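Local coordinates for putative uncharacterized protein (PDB 3R4V) that is of unknown function but belongs to the phage tubulin-like proteins and is seen here with guanosine-5'-diphosphate in its pocket, at residues Glu138-Ala141 / Val142-Leu146; Glu287-Arg290 / Gln291-Lys294; Tyr233-Pro236 / Ser237-Val240; Leu66-Pro69 / Gln70-Ala73; Gly184-Asp187 / Val188-Ala192. All blocks are in the same frame, centred on the assembly; numbering follows the deposited sequence.

Contacts 1 and 4 are the partly buried members of the set, both leaning on helix 95-108, contact 1 through Ile140, Leu146 and the charged Lys144, contact 4 through Val67 and Ile71. Contact 1 finishes helix 124-144, and contact 4 is the turn between helices 60-67 and 71-76. The other three are surface contacts. Contact 2 occupies the end of the long helix 274-294 and is ruled by a carboxylate with charged and amide partners; contact 3 lies on the opposite side of the chain's centre, about 52 Å away between centres. Contacts 3 and 5 rely on aspartates that accept backbone N-H groups, and they touch each other through the salt bridge between Glu239 and Arg185.

Contact 1: Glu138-Ala141 / Val142-Leu146; sequences EAIA and VNKHL
Val142, Asn143 and Lys144 each send their backbone N-H back four residues, to the carbonyls of Glu138, Ala139 and Ile140, as helix 124-144 makes its last turn. A Schellman motif then stops the helix. His145, with phi at +48°, swings the chain round so that Leu146 N reaches back five residues to Ala141 O at 3.0 Å, in the carbonyl plane and on a lone pair. The companion bond inside it, His145 N to Val142 O, is weak at 3.2 Å. This helix is the crossover of the beta-alpha-beta unit that runs from strand 113-119 to strand 148-154, where Ile140 and Ala141 both rest on Ile148.

Among the side chains, Ile140 and Lys144 lie alongside each other and point the same way. Lys144 keeps CG beside its backbone N (chi1 -51°), which sets that atom 3.8 Å from Ile140 CG2, and its amine goes on to a salt bridge with Asp108. Glu138 likewise turns away from the turn, its OE1 bonded to the backbone of Val208. Leu146 tucks its side chain against Ala107 of helix 95-108. Where the chain doubles back, the backbone crowds close: Ala141 CA makes a CA-H...O contact of 3.2 Å with Leu146 O.

Contact 2: Glu287-Arg290 / Gln291-Lys294; sequences EMTR and QQSK
Glu287 and Gln291, one helical turn apart, are joined both by backbone and by side chain near the end of helix 274-294. The backbone bonds are the regular i to i+4 set, from Gln291 N to Glu287 O through to Lys294 N on Arg290 O.

The side-chain hydrogen bonds centre on the Glu287 carboxylate. Gln291 NE2 gives to Glu287 OE2 at 2.7 Å, meeting it on the anti side and somewhat out of the carboxylate plane; the amide and carboxylate planes stand 73° apart. Gln291 gets there with its chain extended beyond CG, while Glu287 bends at chi2 (54°) to come round to it.

The ionic part is a side-on grip by Arg290: its NE bonds Glu287 OE1 at 3.0 Å and its NH2 takes the syn lone pair of OE2 at 2.8 Å, the carboxylate lying at the guanidinium edge. Gln291 CG sits over one guanidinium face, 4.1 Å from Arg290 NH2.

Elsewhere on the helix, Met288 packs on Thr124 and Leu127 of helix 124-144, and Gln292 NE2 bonds Thr124 OG1.

With three donors sharing two oxygens, and OE2 taking two of them, the carboxylate is fixed in rotation and its negative charge is probably well stabilised despite the solvent-facing site.

Contact 3: Tyr233-Pro236 / Ser237-Val240; sequences YLDP and SKEV
Tyr233 lays its ring against Glu239. Glu239 CA stands over one ring face in a CH-pi contact, 3.8 Å from the centroid, and the side chain then runs across the ring at about a right angle, with CG 3.9 Å from Tyr233 CE2. Glu239 has CG opposite its own backbone N (chi1 175°) and stays extended, which delivers the carboxylate to a salt bridge between OE2 and Arg185. A water bound to Glu239 OE1 at 2.7 Å also reaches weakly to Pro236 O. At the far end of the ring, Tyr233 OH receives a weak but nearly straight bond from Val240 N, and a second water, lying at the ring edge, links the hydroxyl to Val240 O.

The residues between form an Asx turn overlapping a type I beta turn, on the loop that leaves strand 228-233 on its way to strand 247-252, its parallel neighbour in the sheet. Asp235 OD1 takes both Ser237 OG at 2.7 Å and Ser237 N at 2.9 Å, from the same face of the carboxylate and well above its plane. Ser237 places OG between its backbone N and carbonyl carbon (chi1 85°), which turns the hydroxyl back to the aspartate. The beta turn itself is closed by Lys238 N on Asp235 O at 3.0 Å.

Lys238 crosses Asp235 about perpendicularly, its CD 4.0 Å from Asp235 CB. A bend at chi3 then leads the amine away to a salt bridge with Asp263 rather than to Asp235, whose OD2 is 6.2 Å from Lys238 NZ.

Contact 4: Leu66-Pro69 / Gln70-Ala73; sequences LVRP and QIPA
Leu66 offers its carbonyl to the side chain of Gln70, whose NE2 bonds Leu66 O at 2.9 Å from above the carbonyl plane. Gln70 keeps CG beside its backbone N and is extended at chi2 (177°), long enough to reach back alongside its own turn; its OE1 is held by the backbone N of Lys51, so both ends of the amide are engaged. Val67 turns its side chain into the protein, onto Val97 and Leu98 of helix 95-108, while its carbonyl accepts Gln70 N at 2.9 Å. Next, Arg68 O takes Ile71 N at 3.2 Å, again three residues on. The Arg68 side chain bends at chi2 and crosses Ile71 and Pro72 at about a right angle: NH1 comes 4.0 Å from Ile71 CB, and Pro72 CD lies at the guanidinium edge. Pro69 O is approached by Pro72 CD at 3.4 Å, and a water that donates to Pro69 O at 2.8 Å accepts from Ala73 N, bridging the place where a direct i to i+4 bond would run. Pro72 has no N-H to give, and the successive i to i+3 bonds before it are those of a short 3-10 turn, here linking helices 60-67 and 71-76.

Contact 5: Gly184-Asp187 / Val188-Ala192; sequences GRLD and VHDVA
Asp190 holds its CG beside the backbone N and opposite the carbonyl carbon (chi1 -67°), which sends the carboxylate back along the start of helix 188-195 to Asp187. There OD2 accepts Asp187 N at 2.8 Å, met from above the carboxylate plane. Leu186, with CG opposite its backbone N (chi1 -165°), swings its side chain over the same turn: CD1 comes 3.7 Å from Asp190 CB, and CD2 touches Val191 CG2 at 4.2 Å.

The first backbone bond of the helix, Val191 N to Asp187 O, measures 3.3 Å. Asp187 holds the N-cap position, although its modelled OD1 makes just a weak bond to Val188 N and the side chain has a second conformer.

Around these, Asp190 OD1 is satisfied by a salt bridge to Lys249, so its two oxygens serve different partners. Leu186 also rests on Leu230 and Leu232 of strand 228-233.

Counted from the cap, Asp190 is the third helical residue, and its bond to Asp187 N is one half of a capping box. Leu186 and Val191, just outside the box on either side in sequence, form the apolar pair of a hydrophobic staple at the N-terminus of this helix.

Contact 1: Glu138-Ala141 / Val142-Leu146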
loop_
_atom_site.group_PDB
_atom_site.type_symbol
_atom_site.label_atom_id
_atom_site.label_comp_id
_atom_site.label_asym_id
_atom_site.label_seq_id
_atom_site.Cartn_x
_atom_site.Cartn_y
_atom_site.Cartn_z
ATOM N N GLU A 138 -5.463 2.662 -10.067
ATOM C CA GLU A 138 -5.518 2.329 -11.494
ATOM C C GLU A 138 -5.578 3.626 -12.304
ATOM O O GLU A 138 -4.878 3.762 -13.317
ATOM C CB GLU A 138 -6.714 1.401 -11.818
ATOM C CG GLU A 138 -6.830 0.963 -13.298
ATOM C CD GLU A 138 -6.116 -0.347 -13.585
ATOM O OE1 GLU A 138 -5.065 -0.616 -12.954
ATOM O OE2 GLU A 138 -6.612 -1.131 -14.419
ATOM N N ALA A 139 -6.405 4.579 -11.863
ATOM C CA ALA A 139 -6.546 5.840 -12.589
ATOM C C ALA A 139 -5.209 6.570 -12.604
ATOM O O ALA A 139 -4.801 7.116 -13.627
ATOM C CB ALA A 139 -7.637 6.725 -11.973
ATOM N N ILE A 140 -4.515 6.555 -11.471
ATOM C CA ILE A 140 -3.199 7.180 -11.395
ATOM C C ILE A 140 -2.207 6.494 -12.340
ATOM O O ILE A 140 -1.461 7.170 -13.057
ATOM C CB ILE A 140 -2.682 7.232 -9.937
ATOM C CG1 ILE A 140 -3.579 8.182 -9.128
ATOM C CG2 ILE A 140 -1.219 7.673 -9.908
ATOM C CD1 ILE A 140 -3.316 8.198 -7.610
ATOM N N ALA A 141 -2.198 5.161 -12.354
ATOM C CA ALA A 141 -1.316 4.421 -13.254
ATOM C C ALA A 141 -1.536 4.887 -14.698
ATOM O O ALA A 141 -0.578 5.178 -15.425
ATOM C CB ALA A 141 -1.543 2.931 -13.136
ATOM N N VAL A 142 -2.798 4.975 -15.097
ATOM C CA VAL A 142 -3.139 5.490 -16.432
ATOM C C VAL A 142 -2.755 6.966 -16.669
ATOM O O VAL A 142 -2.106 7.299 -17.666
ATOM C CB VAL A 142 -4.638 5.307 -16.710
ATOM C CG1 VAL A 142 -5.011 5.925 -18.065
ATOM C CG2 VAL A 142 -4.972 3.847 -16.672
ATOM N N ASN A 143 -3.171 7.849 -15.770
ATOM C CA ASN A 143 -2.924 9.279 -15.937
ATOM C C ASN A 143 -1.432 9.619 -15.961
ATOM O O ASN A 143 -1.008 10.491 -16.710
ATOM C CB ASN A 143 -3.611 10.086 -14.828
ATOM C CG ASN A 143 -5.125 10.088 -14.954
ATOM O OD1 ASN A 143 -5.688 9.536 -15.901
ATOM N ND2 ASN A 143 -5.792 10.695 -13.979
ATOM N N LYS A 144 -0.641 8.920 -15.154
ATOM C CA LYS A 144 0.789 9.214 -15.057
ATOM C C LYS A 144 1.599 8.295 -15.964
ATOM O O LYS A 144 2.817 8.438 -16.079
ATOM C CB LYS A 144 1.275 9.055 -13.615
ATOM C CG LYS A 144 0.453 9.804 -12.570
ATOM C CD LYS A 144 0.575 11.290 -12.715
ATOM C CE LYS A 144 0.065 12.009 -11.468
ATOM N NZ LYS A 144 -0.092 13.463 -11.716
ATOM N N HIS A 145 0.905 7.379 -16.625
ATOM C CA HIS A 145 1.530 6.371 -17.468
ATOM C C HIS A 145 2.689 5.693 -16.736
ATOM O O HIS A 145 3.840 5.783 -17.141
ATOM C CB HIS A 145 2.008 6.984 -18.798
ATOM C CG HIS A 145 2.167 5.968 -19.883
ATOM N ND1 HIS A 145 1.118 5.567 -20.683
ATOM C CD2 HIS A 145 3.234 5.225 -20.256
ATOM C CE1 HIS A 145 1.541 4.639 -21.523
ATOM N NE2 HIS A 145 2.822 4.415 -21.285
ATOM N N LEU A 146 2.376 5.013 -15.639
ATOM C CA LEU A 146 3.409 4.409 -14.826
ATOM C C LEU A 146 2.774 3.234 -14.103
ATOM O O LEU A 146 1.633 3.359 -13.666
ATOM C CB LEU A 146 3.867 5.433 -13.787
ATOM C CG LEU A 146 4.888 4.954 -12.776
ATOM C CD1 LEU A 146 6.219 4.819 -13.494
ATOM C CD2 LEU A 146 5.000 5.903 -11.571
#

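Contact 2: Glu287-Arg290 / Gln291-Lys294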
loop_
_atom_site.group_PDB
_atom_site.type_symbol
_atom_site.label_atom_id
_atom_site.label_comp_id
_atom_site.label_asym_id
_atom_site.label_seq_id
_atom_site.Cartn_x
_atom_site.Cartn_y
_atom_site.Cartn_z
ATOM N N GLU A 287 -22.288 -9.728 -0.845
ATOM C CA GLU A 287 -22.856 -10.609 0.164
ATOM C C GLU A 287 -23.288 -9.825 1.403
ATOM O O GLU A 287 -24.377 -10.041 1.917
ATOM C CB GLU A 287 -21.874 -11.726 0.529
ATOM C CG GLU A 287 -22.347 -12.621 1.697
ATOM C CD GLU A 287 -23.738 -13.229 1.485
ATOM O OE1 GLU A 287 -24.213 -13.324 0.326
ATOM O OE2 GLU A 287 -24.364 -13.617 2.495
ATOM N N MET A 288 -22.450 -8.904 1.864
ATOM C CA MET A 288 -22.804 -8.079 3.019
ATOM C C MET A 288 -24.011 -7.190 2.713
ATOM O O MET A 288 -24.915 -7.026 3.546
ATOM C CB MET A 288 -21.635 -7.193 3.446
ATOM C CG MET A 288 -20.493 -7.899 4.130
ATOM S SD MET A 288 -19.513 -6.674 5.035
ATOM C CE MET A 288 -20.720 -6.136 6.241
ATOM N N THR A 289 -24.018 -6.603 1.519
ATOM C CA THR A 289 -25.118 -5.727 1.135
ATOM C C THR A 289 -26.418 -6.513 0.949
ATOM O O THR A 289 -27.499 -6.027 1.275
ATOM C CB THR A 289 -24.782 -4.925 -0.140
ATOM O OG1 THR A 289 -23.708 -4.019 0.146
ATOM C CG2 THR A 289 -25.991 -4.132 -0.589
ATOM N N ARG A 290 -26.316 -7.732 0.433
ATOM C CA ARG A 290 -27.488 -8.581 0.333
ATOM C C ARG A 290 -28.110 -8.726 1.723
ATOM O O ARG A 290 -29.321 -8.547 1.907
ATOM C CB ARG A 290 -27.130 -9.953 -0.237
ATOM C CG ARG A 290 -28.336 -10.861 -0.440
ATOM C CD ARG A 290 -27.921 -12.265 -0.847
ATOM N NE ARG A 290 -27.191 -12.948 0.217
ATOM C CZ ARG A 290 -27.773 -13.601 1.218
ATOM N NH1 ARG A 290 -29.097 -13.655 1.298
ATOM N NH2 ARG A 290 -27.033 -14.197 2.144
ATOM N N GLN A 291 -27.277 -9.030 2.710
ATOM C CA GLN A 291 -27.780 -9.203 4.069
ATOM C C GLN A 291 -28.428 -7.932 4.615
ATOM O O GLN A 291 -29.487 -7.982 5.229
ATOM C CB GLN A 291 -26.662 -9.680 4.989
ATOM C CG GLN A 291 -26.184 -11.089 4.665
ATOM C CD GLN A 291 -24.929 -11.466 5.432
ATOM O OE1 GLN A 291 -24.586 -10.831 6.432
ATOM N NE2 GLN A 291 -24.233 -12.499 4.963
ATOM N N GLN A 292 -27.798 -6.791 4.374
ATOM C CA GLN A 292 -28.343 -5.510 4.813
ATOM C C GLN A 292 -29.701 -5.214 4.165
ATOM O O GLN A 292 -30.633 -4.759 4.836
ATOM C CB GLN A 292 -27.344 -4.381 4.512
ATOM C CG GLN A 292 -26.026 -4.481 5.289
ATOM C CD GLN A 292 -25.019 -3.406 4.890
ATOM O OE1 GLN A 292 -25.235 -2.657 3.934
ATOM N NE2 GLN A 292 -23.913 -3.334 5.616
ATOM N N SER A 293 -29.825 -5.470 2.862
ATOM C CA SER A 293 -31.076 -5.175 2.164
ATOM C C SER A 293 -32.204 -6.126 2.577
ATOM O O SER A 293 -33.379 -5.763 2.529
ATOM C CB SER A 293 -30.882 -5.178 0.641
ATOM O OG SER A 293 -30.724 -6.493 0.144
ATOM N N LYS A 294 -31.839 -7.333 3.002
ATOM C CA LYS A 294 -32.814 -8.332 3.433
ATOM C C LYS A 294 -33.354 -8.037 4.833
ATOM O O LYS A 294 -34.462 -8.451 5.184
ATOM C CB LYS A 294 -32.170 -9.718 3.399
ATOM C CG LYS A 294 -32.876 -10.772 4.225
ATOM C CD LYS A 294 -31.995 -12.000 4.403
ATOM C CE LYS A 294 -32.699 -13.066 5.229
ATOM N NZ LYS A 294 -33.147 -12.535 6.546
#

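Contact 3: Tyr233-Pro236 / Ser237-Val240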
loop_
_atom_site.group_PDB
_atom_site.type_symbol
_atom_site.label_atom_id
_atom_site.label_comp_id
_atom_site.label_asym_id
_atom_site.label_seq_id
_atom_site.Cartn_x
_atom_site.Cartn_y
_atom_site.Cartn_z
ATOM N N TYR A 233 20.669 -13.014 -4.305
ATOM C CA TYR A 233 21.241 -14.273 -3.846
ATOM C C TYR A 233 22.442 -14.020 -2.949
ATOM O O TYR A 233 23.301 -13.204 -3.273
ATOM C CB TYR A 233 21.707 -15.124 -5.030
ATOM C CG TYR A 233 20.622 -15.671 -5.937
ATOM C CD1 TYR A 233 19.951 -16.843 -5.617
ATOM C CD2 TYR A 233 20.293 -15.031 -7.123
ATOM C CE1 TYR A 233 18.976 -17.362 -6.448
ATOM C CE2 TYR A 233 19.318 -15.543 -7.970
ATOM C CZ TYR A 233 18.662 -16.709 -7.622
ATOM O OH TYR A 233 17.690 -17.228 -8.444
ATOM N N LEU A 234 22.516 -14.740 -1.836
ATOM C CA LEU A 234 23.703 -14.707 -0.984
ATOM C C LEU A 234 24.755 -15.679 -1.513
ATOM O O LEU A 234 25.947 -15.379 -1.517
ATOM C CB LEU A 234 23.339 -15.055 0.459
ATOM C CG LEU A 234 24.474 -15.059 1.484
ATOM C CD1 LEU A 234 25.248 -13.755 1.442
ATOM C CD2 LEU A 234 23.911 -15.296 2.875
ATOM N N ASP A 235 24.297 -16.846 -1.956
ATOM C CA ASP A 235 25.167 -17.854 -2.550
ATOM C C ASP A 235 25.028 -17.738 -4.058
ATOM O O ASP A 235 24.021 -18.171 -4.622
ATOM C CB ASP A 235 24.738 -19.250 -2.085
ATOM C CG ASP A 235 25.676 -20.352 -2.556
ATOM O OD1 ASP A 235 26.492 -20.117 -3.476
ATOM O OD2 ASP A 235 25.582 -21.470 -2.009
ATOM N N PRO A 236 26.032 -17.144 -4.723
ATOM C CA PRO A 236 25.909 -16.930 -6.171
ATOM C C PRO A 236 25.865 -18.241 -6.954
ATOM O O PRO A 236 25.519 -18.231 -8.137
ATOM C CB PRO A 236 27.169 -16.128 -6.520
ATOM C CG PRO A 236 28.133 -16.419 -5.410
ATOM C CD PRO A 236 27.290 -16.599 -4.182
ATOM N N SER A 237 26.202 -19.353 -6.306
ATOM C CA SER A 237 26.128 -20.652 -6.961
ATOM C C SER A 237 24.681 -21.086 -7.194
ATOM O O SER A 237 24.413 -21.951 -8.025
ATOM C CB SER A 237 26.881 -21.719 -6.151
ATOM O OG SER A 237 26.065 -22.268 -5.132
ATOM N N LYS A 238 23.750 -20.476 -6.468
ATOM C CA LYS A 238 22.343 -20.868 -6.539
ATOM C C LYS A 238 21.534 -20.072 -7.572
ATOM O O LYS A 238 20.326 -20.273 -7.717
ATOM C CB LYS A 238 21.690 -20.760 -5.156
ATOM C CG LYS A 238 22.233 -21.752 -4.133
ATOM C CD LYS A 238 21.595 -21.552 -2.765
ATOM C CE LYS A 238 20.086 -21.758 -2.816
ATOM N NZ LYS A 238 19.417 -21.402 -1.528
ATOM N N GLU A 239 22.193 -19.170 -8.289
ATOM C CA GLU A 239 21.492 -18.347 -9.265
ATOM C C GLU A 239 20.952 -19.190 -10.413
ATOM O O GLU A 239 21.708 -19.863 -11.100
ATOM C CB GLU A 239 22.403 -17.249 -9.813
ATOM C CG GLU A 239 21.765 -16.431 -10.929
ATOM C CD GLU A 239 22.705 -15.390 -11.503
ATOM O OE1 GLU A 239 23.788 -15.180 -10.917
ATOM O OE2 GLU A 239 22.360 -14.781 -12.539
ATOM N N VAL A 240 19.637 -19.146 -10.606
ATOM C CA VAL A 240 18.986 -19.848 -11.704
ATOM C C VAL A 240 18.039 -18.903 -12.435
ATOM O O VAL A 240 17.151 -18.309 -11.826
ATOM C CB VAL A 240 18.194 -21.068 -11.206
ATOM C CG1 VAL A 240 17.303 -21.608 -12.311
ATOM C CG2 VAL A 240 19.143 -22.144 -10.699
HETATM O O HOH W 1 17.085 -15.482 -10.863
HETATM O O HOH W 2 26.163 -15.371 -9.739
#

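Contact 4: Leu66-Pro69 / Gln70-Ala73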
loop_
_atom_site.group_PDB
_atom_site.type_symbol
_atom_site.label_atom_id
_atom_site.label_comp_id
_atom_site.label_asym_id
_atom_site.label_seq_id
_atom_site.Cartn_x
_atom_site.Cartn_y
_atom_site.Cartn_z
ATOM N N LEU A 66 -10.544 18.596 1.782
ATOM C CA LEU A 66 -9.836 19.235 2.892
ATOM C C LEU A 66 -8.327 19.070 2.776
ATOM O O LEU A 66 -7.571 19.995 3.079
ATOM C CB LEU A 66 -10.305 18.646 4.220
ATOM C CG LEU A 66 -11.747 19.033 4.548
ATOM C CD1 LEU A 66 -12.247 18.313 5.791
ATOM C CD2 LEU A 66 -11.820 20.526 4.710
ATOM N N VAL A 67 -7.888 17.894 2.341
ATOM C CA VAL A 67 -6.456 17.598 2.346
ATOM C C VAL A 67 -5.756 17.939 1.036
ATOM O O VAL A 67 -4.566 18.231 1.028
ATOM C CB VAL A 67 -6.165 16.135 2.749
ATOM C CG1 VAL A 67 -6.815 15.831 4.089
ATOM C CG2 VAL A 67 -6.649 15.163 1.675
ATOM N N ARG A 68 -6.495 17.914 -0.068
ATOM C CA ARG A 68 -5.899 18.155 -1.379
ATOM C C ARG A 68 -5.047 19.429 -1.443
ATOM O O ARG A 68 -3.922 19.390 -1.925
ATOM C CB ARG A 68 -6.967 18.141 -2.484
ATOM C CG ARG A 68 -6.430 18.458 -3.873
ATOM C CD ARG A 68 -5.271 17.528 -4.207
ATOM N NE ARG A 68 -4.720 17.759 -5.541
ATOM C CZ ARG A 68 -3.604 18.440 -5.787
ATOM N NH1 ARG A 68 -2.904 18.968 -4.789
ATOM N NH2 ARG A 68 -3.186 18.592 -7.036
ATOM N N PRO A 69 -5.565 20.573 -0.951
ATOM C CA PRO A 69 -4.749 21.781 -1.103
ATOM C C PRO A 69 -3.483 21.769 -0.243
ATOM O O PRO A 69 -2.606 22.608 -0.444
ATOM C CB PRO A 69 -5.697 22.910 -0.640
ATOM C CG PRO A 69 -7.081 22.291 -0.645
ATOM C CD PRO A 69 -6.856 20.858 -0.302
ATOM N N GLN A 70 -3.393 20.828 0.693
ATOM C CA GLN A 70 -2.254 20.739 1.607
ATOM C C GLN A 70 -1.147 19.825 1.108
ATOM O O GLN A 70 -0.050 19.813 1.655
ATOM C CB GLN A 70 -2.713 20.275 2.996
ATOM C CG GLN A 70 -3.747 21.211 3.648
ATOM C CD GLN A 70 -4.244 20.694 4.988
ATOM O OE1 GLN A 70 -3.464 20.485 5.919
ATOM N NE2 GLN A 70 -5.546 20.474 5.086
ATOM N N ILE A 71 -1.433 19.061 0.065
ATOM C CA ILE A 71 -0.463 18.104 -0.454
ATOM C C ILE A 71 0.889 18.739 -0.809
ATOM O O ILE A 71 1.935 18.209 -0.440
ATOM C CB ILE A 71 -1.025 17.359 -1.660
ATOM C CG1 ILE A 71 -2.165 16.429 -1.221
ATOM C CG2 ILE A 71 0.082 16.591 -2.378
ATOM C CD1 ILE A 71 -1.765 15.385 -0.187
ATOM N N PRO A 72 0.879 19.868 -1.531
ATOM C CA PRO A 72 2.176 20.472 -1.858
ATOM C C PRO A 72 3.005 20.734 -0.599
ATOM O O PRO A 72 4.216 20.497 -0.597
ATOM C CB PRO A 72 1.789 21.787 -2.527
ATOM C CG PRO A 72 0.406 21.543 -3.060
ATOM C CD PRO A 72 -0.246 20.670 -2.038
ATOM N N ALA A 73 2.357 21.202 0.461
ATOM C CA ALA A 73 3.044 21.417 1.729
ATOM C C ALA A 73 3.594 20.112 2.306
ATOM O O ALA A 73 4.697 20.099 2.862
ATOM C CB ALA A 73 2.127 22.106 2.735
HETATM O O HOH W 3 0.082 23.023 0.401
#

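Contact 5: Gly184-Asp187 / Val188-Ala192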
loop_
_atom_site.group_PDB
_atom_site.type_symbol
_atom_site.label_atom_id
_atom_site.label_comp_id
_atom_site.label_asym_id
_atom_site.label_seq_id
_atom_site.Cartn_x
_atom_site.Cartn_y
_atom_site.Cartn_z
ATOM N N GLY A 184 26.220 -6.656 -5.247
ATOM C CA GLY A 184 26.967 -6.790 -6.479
ATOM C C GLY A 184 26.037 -6.872 -7.674
ATOM O O GLY A 184 24.983 -7.510 -7.602
ATOM N N ARG A 185 26.426 -6.214 -8.766
ATOM C CA ARG A 185 25.695 -6.274 -10.033
ATOM C C ARG A 185 24.411 -5.441 -10.079
ATOM O O ARG A 185 23.826 -5.268 -11.144
ATOM C CB ARG A 185 25.402 -7.728 -10.418
ATOM C CG ARG A 185 26.655 -8.510 -10.786
ATOM C CD ARG A 185 26.474 -10.007 -10.635
ATOM N NE ARG A 185 25.431 -10.540 -11.504
ATOM C CZ ARG A 185 25.102 -11.826 -11.561
ATOM N NH1 ARG A 185 25.744 -12.709 -10.802
ATOM N NH2 ARG A 185 24.137 -12.229 -12.379
ATOM N N LEU A 186 23.979 -4.914 -8.937
ATOM C CA LEU A 186 22.686 -4.227 -8.878
ATOM C C LEU A 186 22.807 -2.710 -8.716
ATOM O O LEU A 186 23.300 -2.208 -7.700
ATOM C CB LEU A 186 21.812 -4.814 -7.769
ATOM C CG LEU A 186 20.338 -4.424 -7.843
ATOM C CD1 LEU A 186 19.672 -5.107 -9.034
ATOM C CD2 LEU A 186 19.624 -4.776 -6.551
ATOM N N ASP A 187 22.291 -2.010 -9.722
ATOM C CA ASP A 187 22.371 -0.565 -9.879
ATOM C C ASP A 187 21.113 0.124 -9.352
ATOM O O ASP A 187 20.076 -0.515 -9.160
ATOM C CB ASP A 187 22.468 -0.276 -11.379
ATOM C CG ASP A 187 23.404 0.849 -11.697
ATOM O OD1 ASP A 187 23.433 1.833 -10.930
ATOM O OD2 ASP A 187 24.111 0.748 -12.723
ATOM N N VAL A 188 21.188 1.435 -9.136
ATOM C CA VAL A 188 19.978 2.206 -8.886
ATOM C C VAL A 188 19.116 2.193 -10.145
ATOM O O VAL A 188 17.883 2.200 -10.073
ATOM C CB VAL A 188 20.273 3.664 -8.503
ATOM C CG1 VAL A 188 18.977 4.458 -8.449
ATOM C CG2 VAL A 188 20.980 3.732 -7.169
ATOM N N HIS A 189 19.773 2.170 -11.299
ATOM C CA HIS A 189 19.063 2.136 -12.567
ATOM C C HIS A 189 18.399 0.785 -12.807
ATOM O O HIS A 189 17.341 0.714 -13.431
ATOM C CB HIS A 189 20.003 2.502 -13.715
ATOM C CG HIS A 189 20.608 3.863 -13.573
ATOM N ND1 HIS A 189 21.934 4.059 -13.255
ATOM C CD2 HIS A 189 20.059 5.097 -13.677
ATOM C CE1 HIS A 189 22.181 5.356 -13.186
ATOM N NE2 HIS A 189 21.059 6.007 -13.437
ATOM N N ASP A 190 19.011 -0.281 -12.299
ATOM C CA ASP A 190 18.421 -1.609 -12.396
ATOM C C ASP A 190 17.105 -1.652 -11.626
ATOM O O ASP A 190 16.102 -2.144 -12.130
ATOM C CB ASP A 190 19.378 -2.670 -11.854
ATOM C CG ASP A 190 20.621 -2.829 -12.710
ATOM O OD1 ASP A 190 20.540 -2.604 -13.937
ATOM O OD2 ASP A 190 21.683 -3.186 -12.156
ATOM N N VAL A 191 17.116 -1.125 -10.406
ATOM C CA VAL A 191 15.900 -1.060 -9.598
ATOM C C VAL A 191 14.836 -0.199 -10.273
ATOM O O VAL A 191 13.673 -0.605 -10.358
ATOM C CB VAL A 191 16.185 -0.540 -8.176
ATOM C CG1 VAL A 191 14.883 -0.273 -7.422
ATOM C CG2 VAL A 191 17.064 -1.538 -7.419
ATOM N N ALA A 192 15.234 0.967 -10.776
ATOM C CA ALA A 192 14.290 1.870 -11.442
ATOM C C ALA A 192 13.616 1.173 -12.614
ATOM O O ALA A 192 12.395 1.229 -12.764
ATOM C CB ALA A 192 14.986 3.159 -11.908
#